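Local coordinates for dual function macrocyclase-peptidase POPB (Galerina marginata, PDB 5N4B), which cleaves peptide bonds after proline, removing ten residues from a 35-residue precursor and cyclising the released 25-residue intermediate with loss of its tail, in amanitin biosynthesis, at residues Pro88-Asp93 and Gln414-Leu419. The protein carries 1 engineered substitution. Sequence-based numbering, arbitrary orientation.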
ATOM      1  N   PRO A  88      -9.088   9.224  16.728  1.00  7.67           N
ATOM      2  CA  PRO A  88     -10.496   9.636  16.629  1.00  9.31           C
ATOM      3  C   PRO A  88     -10.607  10.913  15.802  1.00 11.00           C
ATOM      4  O   PRO A  88      -9.650  11.691  15.700  1.00 11.13           O
ATOM      5  CB  PRO A  88     -10.866   9.870  18.105  1.00 11.18           C
ATOM      6  CG  PRO A  88      -9.593  10.463  18.697  1.00  9.93           C
ATOM      7  CD  PRO A  88      -8.473   9.722  17.982  1.00  9.53           C
ATOM      8  N   THR A  89     -11.803  11.111  15.233  1.00  9.02           N
ATOM      9  CA  THR A  89     -12.140  12.280  14.417  1.00  8.78           C
ATOM     10  C   THR A  89     -13.349  12.956  15.049  1.00  9.92           C
ATOM     11  O   THR A  89     -14.352  12.310  15.345  1.00 10.09           O
ATOM     12  CB  THR A  89     -12.461  11.868  12.978  1.00 10.49           C
ATOM     13  OG1 THR A  89     -11.340  11.211  12.401  1.00 12.84           O
ATOM     14  CG2 THR A  89     -12.781  13.100  12.149  1.00 13.28           C
ATOM     15  N   LEU A  90     -13.267  14.273  15.225  1.00  9.66           N
ATOM     16  CA  LEU A  90     -14.381  15.046  15.776  1.00 10.15           C
ATOM     17  C   LEU A  90     -15.217  15.549  14.609  1.00 10.36           C
ATOM     18  O   LEU A  90     -14.708  16.278  13.748  1.00 11.96           O
ATOM     19  CB  LEU A  90     -13.823  16.253  16.555  1.00 10.71           C
ATOM     20  CG  LEU A  90     -14.879  17.259  17.031  1.00 12.32           C
ATOM     21  CD1 LEU A  90     -15.897  16.652  17.944  1.00 12.44           C
ATOM     22  CD2 LEU A  90     -14.174  18.471  17.710  1.00 14.33           C
ATOM     23  N   LEU A  91     -16.469  15.088  14.541  1.00 10.52           N
ATOM     24  CA  LEU A  91     -17.409  15.553  13.530  1.00 12.82           C
ATOM     25  C   LEU A  91     -18.119  16.804  14.024  1.00 11.91           C
ATOM     26  O   LEU A  91     -18.153  17.103  15.232  1.00 13.99           O
ATOM     27  CB  LEU A  91     -18.406  14.450  13.147  1.00 13.20           C
ATOM     28  CG  LEU A  91     -17.757  13.170  12.642  1.00 12.66           C
ATOM     29  CD1 LEU A  91     -18.878  12.240  12.094  1.00 14.42           C
ATOM     30  CD2 LEU A  91     -16.725  13.451  11.569  1.00 14.29           C
ATOM     31  N   ASP A  92     -18.820  17.447  13.093  1.00 14.93           N
ATOM     32  CA  ASP A  92     -19.583  18.654  13.406  1.00 13.63           C
ATOM     33  C   ASP A  92     -20.803  18.390  14.258  1.00 17.38           C
ATOM     34  O   ASP A  92     -21.448  19.366  14.670  1.00 17.21           O
ATOM     35  CB  ASP A  92     -19.937  19.405  12.124  1.00 15.70           C
ATOM     36  CG  ASP A  92     -18.776  20.148  11.528  1.00 19.25           C
ATOM     37  OD1 ASP A  92     -17.577  19.869  11.799  1.00 18.09           O
ATOM     38  OD2 ASP A  92     -19.090  21.115  10.783  1.00 24.10           O
ATOM     39  N   ASP A  93     -21.178  17.135  14.529  1.00 15.15           N
ATOM     40  CA  ASP A  93     -22.179  16.845  15.554  1.00 16.35           C
ATOM     41  C   ASP A  93     -21.667  16.920  16.987  1.00 15.49           C
ATOM     42  O   ASP A  93     -22.464  16.711  17.911  1.00 18.32           O
ATOM     43  CB  ASP A  93     -22.864  15.492  15.282  1.00 17.64           C
ATOM     44  CG  ASP A  93     -21.897  14.282  15.342  1.00 15.47           C
ATOM     45  OD1 ASP A  93     -20.694  14.463  15.646  1.00 15.93           O
ATOM     46  OD2 ASP A  93     -22.409  13.180  15.111  1.00 16.91           O
ATOM     47  N   GLN A 414     -10.355  23.010  13.111  1.00 17.22           N
ATOM     48  CA  GLN A 414     -10.371  22.644  14.503  1.00 17.08           C
ATOM     49  C   GLN A 414      -9.104  23.075  15.215  1.00 19.51           C
ATOM     50  O   GLN A 414      -8.076  23.363  14.586  1.00 19.10           O
ATOM     51  CB  GLN A 414     -10.601  21.123  14.634  1.00 17.09           C
ATOM     52  CG  GLN A 414     -11.942  20.724  14.114  1.00 16.90           C
ATOM     53  CD  GLN A 414     -12.209  19.234  14.145  1.00 17.42           C
ATOM     54  OE1 GLN A 414     -11.331  18.411  14.162  1.00 15.66           O
ATOM     55  NE2 GLN A 414     -13.493  18.897  14.087  1.00 16.44           N
ATOM     56  N   THR A 415      -9.175  23.095  16.545  1.00 17.26           N
ATOM     57  CA  THR A 415      -8.085  23.576  17.374  1.00 16.94           C
ATOM     58  C   THR A 415      -7.148  22.489  17.865  1.00 17.62           C
ATOM     59  O   THR A 415      -6.409  22.723  18.820  1.00 20.32           O
ATOM     60  CB  THR A 415      -8.622  24.313  18.589  1.00 22.23           C
ATOM     61  OG1 THR A 415      -9.483  23.428  19.327  1.00 22.09           O
ATOM     62  CG2 THR A 415      -9.383  25.594  18.141  1.00 23.22           C
ATOM     63  N   HIS A 416      -7.172  21.315  17.245  1.00 14.83           N
ATOM     64  CA  HIS A 416      -6.291  20.201  17.600  1.00 14.19           C
ATOM     65  C   HIS A 416      -5.880  19.499  16.315  1.00 13.31           C
ATOM     66  O   HIS A 416      -6.472  19.644  15.263  1.00 14.64           O
ATOM     67  CB  HIS A 416      -6.971  19.183  18.548  1.00 16.38           C
ATOM     68  CG  HIS A 416      -8.077  18.442  17.908  1.00 15.29           C
ATOM     69  ND1 HIS A 416      -9.380  18.915  17.880  1.00 17.98           N
ATOM     70  CD2 HIS A 416      -8.069  17.301  17.186  1.00 17.20           C
ATOM     71  CE1 HIS A 416     -10.115  18.071  17.178  1.00 16.81           C
ATOM     72  NE2 HIS A 416      -9.344  17.093  16.740  1.00 17.68           N
ATOM     73  N   PHE A 417      -4.847  18.679  16.445  1.00 13.13           N
ATOM     74  CA  PHE A 417      -4.526  17.666  15.462  1.00 13.46           C
ATOM     75  C   PHE A 417      -3.978  16.443  16.183  1.00 10.93           C
ATOM     76  O   PHE A 417      -3.581  16.507  17.353  1.00 13.43           O
ATOM     77  CB  PHE A 417      -3.558  18.155  14.379  1.00 12.91           C
ATOM     78  CG  PHE A 417      -2.204  18.624  14.866  1.00 12.54           C
ATOM     79  CD1 PHE A 417      -1.166  17.738  14.969  1.00 11.35           C
ATOM     80  CD2 PHE A 417      -1.987  19.971  15.163  1.00 14.08           C
ATOM     81  CE1 PHE A 417       0.100  18.210  15.401  1.00 13.79           C
ATOM     82  CE2 PHE A 417      -0.749  20.420  15.585  1.00 13.82           C
ATOM     83  CZ  PHE A 417       0.279  19.533  15.704  1.00 14.01           C
ATOM     84  N   PHE A 418      -3.931  15.321  15.454  1.00 10.76           N
ATOM     85  CA  PHE A 418      -3.333  14.101  15.942  1.00 10.30           C
ATOM     86  C   PHE A 418      -2.172  13.667  15.062  1.00  9.76           C
ATOM     87  O   PHE A 418      -2.055  14.010  13.880  1.00 11.02           O
ATOM     88  CB  PHE A 418      -4.339  12.924  15.954  1.00 12.65           C
ATOM     89  CG  PHE A 418      -5.491  13.153  16.831  1.00 11.47           C
ATOM     90  CD1 PHE A 418      -5.365  13.020  18.211  1.00 13.44           C
ATOM     91  CD2 PHE A 418      -6.712  13.547  16.306  1.00 14.58           C
ATOM     92  CE1 PHE A 418      -6.432  13.290  19.033  1.00 13.86           C
ATOM     93  CE2 PHE A 418      -7.797  13.789  17.174  1.00 16.03           C
ATOM     94  CZ  PHE A 418      -7.624  13.687  18.495  1.00 16.13           C
ATOM     95  N   LEU A 419      -1.283  12.898  15.694  1.00 11.48           N
ATOM     96  CA  LEU A 419      -0.222  12.161  15.013  1.00 10.20           C
ATOM     97  C   LEU A 419      -0.393  10.685  15.307  1.00 10.60           C
ATOM     98  O   LEU A 419      -0.612  10.295  16.471  1.00 12.73           O
ATOM     99  CB  LEU A 419       1.168  12.588  15.458  1.00 12.99           C
ATOM    100  CG  LEU A 419       1.490  14.058  15.389  1.00 11.65           C
ATOM    101  CD1 LEU A 419       2.864  14.312  16.068  1.00 14.77           C
ATOM    102  CD2 LEU A 419       1.476  14.552  13.999  1.00 12.89           C
TER
HETATM  103  O   HOH W   1     -10.810  15.683  14.537  1.00 10.06           O
HETATM  104  O   HOH W   2     -15.818  20.690  14.255  1.00 13.85           O
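Two neighbouring blades of the seven-bladed beta-propeller, the first and the last, face each other where Pro-88 and Leu-90 of strand 84-90 meet Gln-414, His-416 and Phe-418. No backbone bonds link the segments here, whose CA atoms stay 8.5 Å apart at Pro-88 and Phe-418; side chains and water bridge the gap. Gln-414 CG stands anti to the carbonyl carbon (chi1 -64°) and the chain then runs extended, carrying the amide across to Leu-90. There NE2 donates to Leu-90 O at 2.9 Å in a nearly straight bond, N-H...O 164°. The oxygen lies close to the amide plane, whereas the donor sits well above the carbonyl plane of Leu-90. Arg-411 gives the same oxygen a second hydrogen bond. On the other branch, OE1 accepts from a water that in turn takes the N-H of Leu-90 and is hydrogen-bonded to His-416 NE2, so the amide serves Leu-90 O directly and Leu-90 N through the water. A second water accepts from NE2 and donates to Asp-92 OD1; Asp-92 also makes salt bridges to Arg-411 and Lys-413. Alongside the amide, Leu-90 CG lies 3.6 Å from Gln-414 NE2, while its CD2 meets the imidazole edge, 4.1 Å from His-416 CE1. Two residues before Leu-90 the contact turns apolar: Pro-88 CD makes a CH-pi contact over one face of Phe-418, 4.2 Å from the ring centroid, and Pro-88 CG lies 3.8 Å from Phe-418 CZ. Pro-88 O comes within 3.2 Å of Phe-418 CE2. Trp-96 and Leu-446 pack against both Pro-88 and Phe-418, bringing in further strands of both blades. Side-chain packing without a shared strand is characteristic of the unlatched, non-velcro junction between first and last blades in the prolyl oligopeptidase propeller.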